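Local structure of holo-[acyl-carrier-protein] synthase (Neisseria meningitidis FAM18, 5SUV) at residues Arg69-Ser73 with Phe74-Gly78; Gly80-Ala83 with Leu84-Glu88. The protein is a holo-ACP synthase of the 4'-phosphopantetheinyl transferase superfamily, a three-chain assembly that binds coenzyme A in pockets between its subunits. All blocks are in the same frame, centred on the assembly; numbering follows the deposited sequence.

Interaction 1 of 2, residues Arg69-Ser73 with Phe74-Gly78; sequences RGAVS and FRNIG. With COA (coenzyme A), chain D.
With CG of N76 anti to its own carbonyl carbon (chi1 -84°) and the amide only slightly twisted about the next bond (chi2 -17°), the side chain folds back along the loop and presents its nitrogen to A71. N76 ND2 gives a hydrogen to A71 O over 3.0 Å, nearly straight at 165°. The bond lies in the plane of both groups and falls on a lone pair of the carbonyl, which fixes the rotation of the amide. A second carbonyl takes backbone partners: S73 O accepts N76 N at 3.0 Å from well above its plane, and a weaker bond from I77 N. The loop that leads into strand 77-81 thus holds a type II' beta turn, R69 to V72, and an inverse gamma turn centred on V72, and S73 O then ties down the residues leading into the strand. I77 CD1 lies 3.3 Å from S73 O, and the same methyl meets the V72 CG1 branch at 4.2 Å; both side chains pack against L95 of helix 93-102 and F60 of helix 46-63. F74 turns the other way, toward coenzyme A, whose carbonyl oxygen O5P lies at the ring edge, near its plane.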
ATOM      1  N   ARG A  69      18.020  -9.417  -7.029  1.00 28.64           N
ATOM      2  CA  ARG A  69      19.295  -9.942  -6.577  1.00 25.58           C
ATOM      3  C   ARG A  69      19.230 -11.454  -6.705  1.00 27.01           C
ATOM      4  O   ARG A  69      18.243 -12.061  -6.287  1.00 27.87           O
ATOM      5  CB  ARG A  69      19.556  -9.533  -5.119  1.00 32.51           C
ATOM      6  CG  ARG A  69      20.876  -9.995  -4.534  1.00 50.61           C
ATOM      7  CD  ARG A  69      20.954  -9.690  -3.036  1.00 61.55           C
ATOM      8  NE  ARG A  69      22.271 -10.007  -2.487  1.00 60.92           N
ATOM      9  CZ  ARG A  69      23.291  -9.153  -2.429  1.00 56.34           C
ATOM     10  NH1 ARG A  69      23.158  -7.906  -2.877  1.00 56.75           N
ATOM     11  NH2 ARG A  69      24.449  -9.547  -1.917  1.00 54.32           N
ATOM     12  N   GLY A  70      20.264 -12.051  -7.281  1.00 29.95           N
ATOM     13  CA  GLY A  70      20.315 -13.502  -7.326  1.00 30.63           C
ATOM     14  C   GLY A  70      19.075 -14.088  -7.958  1.00 28.35           C
ATOM     15  O   GLY A  70      18.604 -13.625  -8.997  1.00 31.77           O
ATOM     16  N   ALA A  71      18.489 -15.084  -7.290  1.00 28.13           N
ATOM     17  CA  ALA A  71      17.324 -15.754  -7.849  1.00 29.45           C
ATOM     18  C   ALA A  71      16.075 -14.904  -7.741  1.00 24.29           C
ATOM     19  O   ALA A  71      15.077 -15.215  -8.391  1.00 25.14           O
ATOM     20  CB  ALA A  71      17.091 -17.096  -7.145  1.00 34.18           C
ATOM     21  N   VAL A  72      16.109 -13.850  -6.927  1.00 22.97           N
ATOM     22  CA  VAL A  72      15.001 -12.913  -6.852  1.00 21.83           C
ATOM     23  C   VAL A  72      15.157 -11.982  -8.043  1.00 27.96           C
ATOM     24  O   VAL A  72      15.672 -10.864  -7.910  1.00 25.43           O
ATOM     25  CB  VAL A  72      14.996 -12.140  -5.517  1.00 22.29           C
ATOM     26  CG1 VAL A  72      13.783 -11.235  -5.419  1.00 21.85           C
ATOM     27  CG2 VAL A  72      14.991 -13.097  -4.349  1.00 23.15           C
ATOM     28  N   SER A  73      14.712 -12.441  -9.208  1.00 29.80           N
ATOM     29  CA  SER A  73      14.898 -11.738 -10.468  1.00 29.01           C
ATOM     30  C   SER A  73      13.567 -11.560 -11.186  1.00 29.15           C
ATOM     31  O   SER A  73      12.586 -12.272 -10.939  1.00 26.20           O
ATOM     32  CB  SER A  73      15.877 -12.482 -11.370  1.00 26.68           C
ATOM     33  OG  SER A  73      15.409 -13.790 -11.644  1.00 29.93           O
ATOM     34  N   PHE A  74      13.545 -10.595 -12.109  1.00 30.97           N
ATOM     35  CA  PHE A  74      12.349 -10.400 -12.915  1.00 40.63           C
ATOM     36  C   PHE A  74      11.957 -11.678 -13.633  1.00 29.52           C
ATOM     37  O   PHE A  74      10.766 -11.981 -13.764  1.00 33.87           O
ATOM     38  CB  PHE A  74      12.574  -9.281 -13.927  1.00 40.81           C
ATOM     39  CG  PHE A  74      12.753  -7.934 -13.298  1.00 34.49           C
ATOM     40  CD1 PHE A  74      11.682  -7.267 -12.746  1.00 35.44           C
ATOM     41  CD2 PHE A  74      13.996  -7.340 -13.274  1.00 33.75           C
ATOM     42  CE1 PHE A  74      11.847  -6.008 -12.177  1.00 33.39           C
ATOM     43  CE2 PHE A  74      14.170  -6.091 -12.708  1.00 34.91           C
ATOM     44  CZ  PHE A  74      13.101  -5.428 -12.152  1.00 33.55           C
ATOM     45  N   ARG A  75      12.943 -12.434 -14.115  1.00 30.15           N
ATOM     46  CA  ARG A  75      12.646 -13.621 -14.907  1.00 31.84           C
ATOM     47  C   ARG A  75      12.209 -14.814 -14.068  1.00 31.43           C
ATOM     48  O   ARG A  75      11.743 -15.807 -14.649  1.00 32.93           O
ATOM     49  CB  ARG A  75      13.853 -14.031 -15.749  1.00 34.93           C
ATOM     50  CG  ARG A  75      14.088 -13.153 -16.952  1.00 46.52           C
ATOM     51  CD  ARG A  75      15.129 -13.771 -17.865  1.00 55.89           C
ATOM     52  NE  ARG A  75      15.385 -12.939 -19.035  1.00 70.13           N
ATOM     53  CZ  ARG A  75      16.223 -11.905 -19.057  1.00 80.42           C
ATOM     54  NH1 ARG A  75      16.898 -11.557 -17.969  1.00 88.05           N
ATOM     55  NH2 ARG A  75      16.386 -11.213 -20.175  1.00 80.46           N
ATOM     56  N   ASN A  76      12.295 -14.716 -12.735  1.00 29.64           N
ATOM     57  CA  ASN A  76      11.829 -15.762 -11.837  1.00 30.35           C
ATOM     58  C   ASN A  76      10.546 -15.401 -11.105  1.00 28.82           C
ATOM     59  O   ASN A  76       9.965 -16.274 -10.454  1.00 29.70           O
ATOM     60  CB  ASN A  76      12.906 -16.108 -10.787  1.00 27.97           C
ATOM     61  CG  ASN A  76      13.934 -17.118 -11.301  1.00 28.86           C
ATOM     62  OD1 ASN A  76      13.706 -17.813 -12.299  1.00 30.51           O
ATOM     63  ND2 ASN A  76      15.074 -17.179 -10.638  1.00 27.90           N
ATOM     64  N   ILE A  77      10.087 -14.153 -11.180  1.00 28.37           N
ATOM     65  CA  ILE A  77       8.900 -13.705 -10.454  1.00 27.89           C
ATOM     66  C   ILE A  77       7.783 -13.532 -11.478  1.00 33.90           C
ATOM     67  O   ILE A  77       7.756 -12.539 -12.212  1.00 35.26           O
ATOM     68  CB  ILE A  77       9.144 -12.392  -9.712  1.00 26.22           C
ATOM     69  CG1 ILE A  77      10.318 -12.479  -8.731  1.00 24.91           C
ATOM     70  CG2 ILE A  77       7.858 -11.965  -9.013  1.00 29.29           C
ATOM     71  CD1 ILE A  77      10.863 -11.102  -8.378  1.00 23.44           C
ATOM     72  N   GLY A  78       6.838 -14.470 -11.506  1.00 34.36           N
ATOM     73  CA  GLY A  78       5.734 -14.444 -12.448  1.00 32.74           C
ATOM     74  C   GLY A  78       4.427 -14.065 -11.775  1.00 32.76           C
ATOM     75  O   GLY A  78       4.229 -14.316 -10.586  1.00 31.65           O
TER
HETATM   76  N1A COA D 201      14.699  -4.742   0.422  1.00 23.66           N
HETATM   77  C2A COA D 201      13.586  -3.980   0.524  1.00 24.54           C
HETATM   78  N3A COA D 201      13.443  -2.724   0.121  1.00 22.20           N
HETATM   79  C4A COA D 201      14.570  -2.170  -0.451  1.00 24.46           C
HETATM   80  C5A COA D 201      15.828  -2.831  -0.631  1.00 25.72           C
HETATM   81  C6A COA D 201      15.800  -4.160  -0.149  1.00 22.15           C
HETATM   82  N6A COA D 201      16.853  -4.883  -0.213  1.00 25.39           N
HETATM   83  N7A COA D 201      16.720  -2.057  -1.195  1.00 26.20           N
HETATM   84  C8A COA D 201      16.045  -0.942  -1.368  1.00 26.70           C
HETATM   85  N9A COA D 201      14.762  -0.970  -0.945  1.00 29.68           N
HETATM   86  C1B COA D 201      13.738   0.110  -0.939  1.00 29.36           C
HETATM   87  C2B COA D 201      14.319   1.375  -0.156  1.00 32.53           C
HETATM   88  O2B COA D 201      13.427   1.846   0.768  1.00 26.53           O
HETATM   89  C3B COA D 201      14.481   2.346  -1.375  1.00 31.83           C
HETATM   90  O3B COA D 201      14.285   3.606  -1.080  1.00 32.26           O
HETATM   91  P3B COA D 201      15.390   4.372   0.071  1.00 28.46           P
HETATM   92  O7A COA D 201      16.631   3.877  -0.265  1.00 26.03           O
HETATM   93  O8A COA D 201      14.876   3.898   1.395  1.00 27.20           O
HETATM   94  O9A COA D 201      15.159   5.757  -0.262  1.00 27.91           O
HETATM   95  C4B COA D 201      13.288   1.860  -2.213  1.00 35.06           C
HETATM   96  O4B COA D 201      13.407   0.488  -2.214  1.00 28.39           O
HETATM   97  C5B COA D 201      13.250   2.390  -3.648  1.00 42.61           C
HETATM   98  O5B COA D 201      12.068   1.965  -4.214  1.00 39.90           O
HETATM   99  P1A COA D 201      11.708   2.674  -5.611  1.00 36.18           P
HETATM  100  O1A COA D 201      11.640   4.064  -5.439  1.00 43.37           O
HETATM  101  O2A COA D 201      10.604   1.847  -6.190  1.00 50.83           O
HETATM  102  O3A COA D 201      13.184   2.477  -6.346  1.00 52.16           O
HETATM  103  P2A COA D 201      13.385   1.526  -7.590  1.00 48.06           P
HETATM  104  O4A COA D 201      14.724   1.747  -7.953  1.00 47.76           O
HETATM  105  O5A COA D 201      12.211   1.604  -8.523  1.00 74.13           O
HETATM  106  O6A COA D 201      13.330  -0.098  -7.048  1.00 58.93           O
HETATM  107  CBP COA D 201      14.665  -1.859  -6.186  1.00 71.83           C
HETATM  108  CCP COA D 201      14.257  -0.349  -6.140  1.00 70.76           C
HETATM  109  CDP COA D 201      14.825  -2.331  -4.782  1.00 69.48           C
HETATM  110  CEP COA D 201      13.693  -2.766  -6.892  1.00 65.34           C
HETATM  111  CAP COA D 201      15.969  -1.904  -6.887  1.00 81.90           C
HETATM  112  OAP COA D 201      16.925  -1.238  -6.134  1.00 87.32           O
HETATM  113  C9P COA D 201      16.476  -3.292  -7.128  1.00 81.74           C
HETATM  114  O9P COA D 201      16.851  -3.956  -6.226  1.00 66.54           O
HETATM  115  N8P COA D 201      16.542  -3.777  -8.415  1.00 78.36           N
HETATM  116  C7P COA D 201      16.128  -3.012  -9.558  1.00 74.54           C
HETATM  117  C6P COA D 201      17.215  -3.153 -10.636  1.00 78.25           C
HETATM  118  C5P COA D 201      16.531  -3.207 -11.953  1.00 97.72           C
HETATM  119  O5P COA D 201      16.412  -4.217 -12.575  1.00115.72           O
HETATM  120  N4P COA D 201      16.028  -2.021 -12.464  1.00 89.77           N
HETATM  121  C3P COA D 201      15.297  -2.042 -13.734  1.00 78.42           C
HETATM  122  C2P COA D 201      16.151  -2.521 -14.875  1.00 76.48           C
HETATM  123  S1P COA D 201      15.070  -2.715 -16.278  1.00 73.88           S

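Interaction 2 of 2, residues Gly80-Ala83 with Leu84-Glu88; sequences GHDA and LGKPE. With COA (coenzyme A), chain F.
D82 turns its two carboxylate oxygens to different parts of K86, and the side chains cross at a slant. OD2 of D82 lies against the root of the lysine, 3.4 Å from K86 CB, while OD1 turns in to the backbone. D82 OD1 accepts K86 N at 2.8 Å, met from above the carboxylate plane, and takes a weak bond from L84 N. The bend at the lysine's third torsion (chi3 73°) lays CE alongside the carboxylate, while K86 NZ remains 4.3 Å from D82 OD2, beyond a salt bridge. This is the tip of the hairpin of strands 77-81 and 87-91, a textbook 3:5 connection: a type I turn from D82 to G85 followed by a G1 bulge, with G85 N bonded to D82 O and D82 N to K86 O. G80 and E88 close the strands beyond it as an antiparallel hydrogen-bonded pair.

H81 and P87, the adjoining non-hydrogen-bonded pair, lie on the face of the sheet opposite the side chain of E88. The imidazole meets coenzyme A with its edge: H81 NE2 donates to O8A of the ligand phosphate at 2.8 Å and 157°, the oxygen in the ring plane. P87 CG rests 3.4 Å from O2B of the ribose, K86 CG lies 3.6 Å from C2A of the adenine, and L84 O receives a weak bond from N6A. One good and one weak N-H bond and the K86 ammonium probably favour the anionic form of D82, partly offset by the nearby E88 carboxylate; D82 thus probably helps hold the turn that presents H81 NE2 to the phosphate and L84 O, weakly, to the adenine.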
ATOM      1  N   GLY A  80       0.314 -14.628 -12.120  1.00 38.47           N
ATOM      2  CA  GLY A  80      -0.878 -15.244 -12.671  1.00 40.00           C
ATOM      3  C   GLY A  80      -2.125 -14.765 -11.959  1.00 41.31           C
ATOM      4  O   GLY A  80      -2.050 -13.829 -11.161  1.00 38.47           O
ATOM      5  N   HIS A  81      -3.273 -15.390 -12.221  1.00 42.58           N
ATOM      6  CA  HIS A  81      -4.514 -15.024 -11.550  1.00 45.37           C
ATOM      7  C   HIS A  81      -5.321 -16.285 -11.280  1.00 53.11           C
ATOM      8  O   HIS A  81      -5.303 -17.226 -12.075  1.00 61.38           O
ATOM      9  CB  HIS A  81      -5.355 -14.051 -12.393  1.00 51.37           C
ATOM     10  CG  HIS A  81      -4.643 -12.786 -12.760  1.00 56.73           C
ATOM     11  ND1 HIS A  81      -3.724 -12.718 -13.785  1.00 54.80           N
ATOM     12  CD2 HIS A  81      -4.731 -11.536 -12.248  1.00 58.61           C
ATOM     13  CE1 HIS A  81      -3.267 -11.481 -13.883  1.00 62.10           C
ATOM     14  NE2 HIS A  81      -3.863 -10.744 -12.962  1.00 64.85           N
ATOM     15  N   ASP A  82      -6.045 -16.298 -10.161  1.00 49.45           N
ATOM     16  CA  ASP A  82      -6.893 -17.441  -9.843  1.00 59.75           C
ATOM     17  C   ASP A  82      -8.228 -17.314 -10.576  1.00 67.79           C
ATOM     18  O   ASP A  82      -8.447 -16.397 -11.372  1.00 62.43           O
ATOM     19  CB  ASP A  82      -7.087 -17.574  -8.332  1.00 55.43           C
ATOM     20  CG  ASP A  82      -8.011 -16.505  -7.749  1.00 52.47           C
ATOM     21  OD1 ASP A  82      -8.562 -15.678  -8.514  1.00 54.46           O
ATOM     22  OD2 ASP A  82      -8.197 -16.508  -6.509  1.00 49.41           O
ATOM     23  N   ALA A  83      -9.152 -18.232 -10.279  1.00 83.16           N
ATOM     24  CA  ALA A  83     -10.406 -18.308 -11.025  1.00 83.85           C
ATOM     25  C   ALA A  83     -11.184 -16.999 -10.959  1.00 78.06           C
ATOM     26  O   ALA A  83     -11.850 -16.620 -11.930  1.00 69.16           O
ATOM     27  CB  ALA A  83     -11.262 -19.455 -10.492  1.00 79.27           C
ATOM     28  N   LEU A  84     -11.128 -16.305  -9.825  1.00 57.55           N
ATOM     29  CA  LEU A  84     -11.905 -15.085  -9.632  1.00 70.97           C
ATOM     30  C   LEU A  84     -11.167 -13.824 -10.065  1.00 63.14           C
ATOM     31  O   LEU A  84     -11.717 -12.725  -9.920  1.00 58.77           O
ATOM     32  CB  LEU A  84     -12.316 -14.947  -8.163  1.00 71.60           C
ATOM     33  CG  LEU A  84     -13.095 -16.110  -7.546  1.00 65.48           C
ATOM     34  CD1 LEU A  84     -13.521 -15.760  -6.128  1.00 60.30           C
ATOM     35  CD2 LEU A  84     -14.306 -16.466  -8.395  1.00 75.76           C
ATOM     36  N   GLY A  85      -9.950 -13.947 -10.585  1.00 67.71           N
ATOM     37  CA  GLY A  85      -9.175 -12.799 -11.007  1.00 64.87           C
ATOM     38  C   GLY A  85      -8.179 -12.288  -9.987  1.00 55.05           C
ATOM     39  O   GLY A  85      -7.466 -11.319 -10.277  1.00 51.26           O
ATOM     40  N   LYS A  86      -8.101 -12.897  -8.812  1.00 50.72           N
ATOM     41  CA  LYS A  86      -7.139 -12.441  -7.811  1.00 53.82           C
ATOM     42  C   LYS A  86      -5.721 -12.673  -8.328  1.00 62.07           C
ATOM     43  O   LYS A  86      -5.401 -13.790  -8.752  1.00 55.61           O
ATOM     44  CB  LYS A  86      -7.339 -13.176  -6.487  1.00 48.19           C
ATOM     45  CG  LYS A  86      -6.480 -12.629  -5.342  1.00 50.25           C
ATOM     46  CD  LYS A  86      -6.546 -13.510  -4.103  1.00 47.34           C
ATOM     47  CE  LYS A  86      -5.771 -14.799  -4.293  1.00 43.13           C
ATOM     48  NZ  LYS A  86      -5.762 -15.611  -3.035  1.00 46.13           N
ATOM     49  N   PRO A  87      -4.854 -11.659  -8.322  1.00 74.64           N
ATOM     50  CA  PRO A  87      -3.479 -11.875  -8.779  1.00 45.86           C
ATOM     51  C   PRO A  87      -2.700 -12.695  -7.767  1.00 46.41           C
ATOM     52  O   PRO A  87      -2.950 -12.626  -6.559  1.00 39.72           O
ATOM     53  CB  PRO A  87      -2.916 -10.455  -8.888  1.00 82.42           C
ATOM     54  CG  PRO A  87      -3.643  -9.711  -7.815  1.00 84.32           C
ATOM     55  CD  PRO A  87      -5.039 -10.296  -7.787  1.00 82.98           C
ATOM     56  N   GLU A  88      -1.739 -13.470  -8.277  1.00 45.22           N
ATOM     57  CA  GLU A  88      -0.902 -14.317  -7.435  1.00 49.16           C
ATOM     58  C   GLU A  88       0.417 -14.595  -8.151  1.00 45.27           C
ATOM     59  O   GLU A  88       0.507 -14.531  -9.381  1.00 40.63           O
ATOM     60  CB  GLU A  88      -1.622 -15.625  -7.075  1.00 57.05           C
ATOM     61  CG  GLU A  88      -2.083 -16.423  -8.274  1.00 63.72           C
ATOM     62  CD  GLU A  88      -3.017 -17.564  -7.904  1.00 60.32           C
ATOM     63  OE1 GLU A  88      -3.576 -17.549  -6.785  1.00 47.71           O
ATOM     64  OE2 GLU A  88      -3.194 -18.475  -8.738  1.00 67.61           O
TER
HETATM   65  N1A COA F1000      -9.588 -10.417  -5.907  1.00 48.17           N
HETATM   66  C2A COA F1000      -8.507  -9.646  -5.728  1.00 39.30           C
HETATM   67  N3A COA F1000      -7.970  -8.831  -6.593  1.00 56.54           N
HETATM   68  C4A COA F1000      -8.611  -8.779  -7.850  1.00 59.49           C
HETATM   69  C5A COA F1000      -9.757  -9.552  -8.203  1.00 53.63           C
HETATM   70  C6A COA F1000     -10.200 -10.360  -7.165  1.00 49.43           C
HETATM   71  N6A COA F1000     -11.254 -11.113  -7.361  1.00 46.22           N
HETATM   72  N7A COA F1000     -10.157  -9.324  -9.379  1.00 52.26           N
HETATM   73  C8A COA F1000      -9.294  -8.447  -9.819  1.00 54.45           C
HETATM   74  N9A COA F1000      -8.348  -8.080  -8.933  1.00 53.20           N
HETATM   75  C1B COA F1000      -7.284  -7.171  -9.134  1.00 63.29           C
HETATM   76  C2B COA F1000      -6.389  -7.614 -10.400  1.00 76.52           C
HETATM   77  O2B COA F1000      -5.035  -7.603 -10.139  1.00 70.54           O
HETATM   78  C3B COA F1000      -6.745  -6.466 -11.341  1.00 80.21           C
HETATM   79  O3B COA F1000      -5.751  -6.105 -12.158  1.00 75.68           O
HETATM   80  P3B COA F1000      -5.099  -7.439 -13.150  1.00 53.58           P
HETATM   81  O7A COA F1000      -4.620  -6.579 -14.147  1.00 58.37           O
HETATM   82  O8A COA F1000      -4.099  -8.046 -12.254  1.00 58.28           O
HETATM   83  O9A COA F1000      -6.330  -8.207 -13.367  1.00 56.57           O
HETATM   84  C4B COA F1000      -6.983  -5.371 -10.277  1.00 71.94           C
HETATM   85  O4B COA F1000      -7.846  -5.976  -9.391  1.00 58.24           O
HETATM   86  C5B COA F1000      -7.607  -4.145 -10.850  1.00 84.54           C
HETATM   87  O5B COA F1000      -7.588  -3.169  -9.806  1.00 90.78           O
HETATM   88  P1A COA F1000      -8.618  -1.989 -10.015  1.00 94.17           P
HETATM   89  O1A COA F1000      -8.385  -1.285 -11.298  1.00 92.82           O
HETATM   90  O2A COA F1000      -8.810  -1.316  -8.705  1.00 93.52           O
HETATM   91  O3A COA F1000      -9.966  -2.826 -10.388  1.00110.37           O
HETATM   92  P2A COA F1000     -11.214  -1.985 -10.689  1.00 91.08           P
HETATM   93  O4A COA F1000     -11.400  -0.916  -9.763  1.00104.17           O
HETATM   94  O5A COA F1000     -11.473  -1.740 -12.160  1.00 76.67           O
HETATM   95  O6A COA F1000     -12.366  -3.084 -10.270  1.00 92.39           O
HETATM   96  CBP COA F1000     -13.010  -4.566  -8.576  1.00 68.43           C
HETATM   97  CCP COA F1000     -12.216  -3.357  -8.932  1.00 80.92           C
HETATM   98  CDP COA F1000     -12.223  -5.703  -8.989  1.00 52.76           C
HETATM   99  CEP COA F1000     -13.181  -4.654  -7.084  1.00 66.85           C
HETATM  100  CAP COA F1000     -14.423  -4.609  -9.238  1.00 78.91           C
HETATM  101  OAP COA F1000     -15.149  -5.693  -8.805  1.00 61.41           O
HETATM  102  C9P COA F1000     -15.317  -3.393  -8.919  1.00 99.87           C
HETATM  103  O9P COA F1000     -15.911  -3.371  -7.853  1.00115.34           O
HETATM  104  N8P COA F1000     -15.475  -2.366  -9.898  1.00 90.56           N
HETATM  105  C7P COA F1000     -16.326  -1.147  -9.664  1.00 78.38           C
HETATM  106  C6P COA F1000     -17.522  -1.421  -8.774  1.00 76.77           C
HETATM  107  C5P COA F1000     -18.740  -0.650  -9.254  1.00 75.40           C
HETATM  108  O5P COA F1000     -19.807  -1.164  -9.309  1.00 72.71           O
HETATM  109  N4P COA F1000     -18.613   0.690  -9.612  1.00 75.33           N
HETATM  110  C3P COA F1000     -19.789   1.423 -10.080  1.00 69.23           C
HETATM  111  C2P COA F1000     -20.530   2.095  -8.954  1.00 68.62           C
HETATM  112  S1P COA F1000     -22.088   1.209  -8.528  1.00 81.56           S

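How the interactions relate
Interactions 1 and 2 follow one another along the chain, their centres 20 Å apart, and the hairpin of strands 77-81 and 87-91 connects them: residues 69-78 lead into its first strand, residues 80-88 form its tip. They serve different ligand molecules. The coenzyme A beside F74 is also bonded by H81 and L84 of the second subunit, whereas the one at H81 of this chain is bonded by I68 and K62 of the third subunit. Each pocket therefore pairs the loop side of one chain with the hairpin tip of another. The nearest atoms of the I77 side chain and the coenzyme A held at H81 are about 13 Å apart.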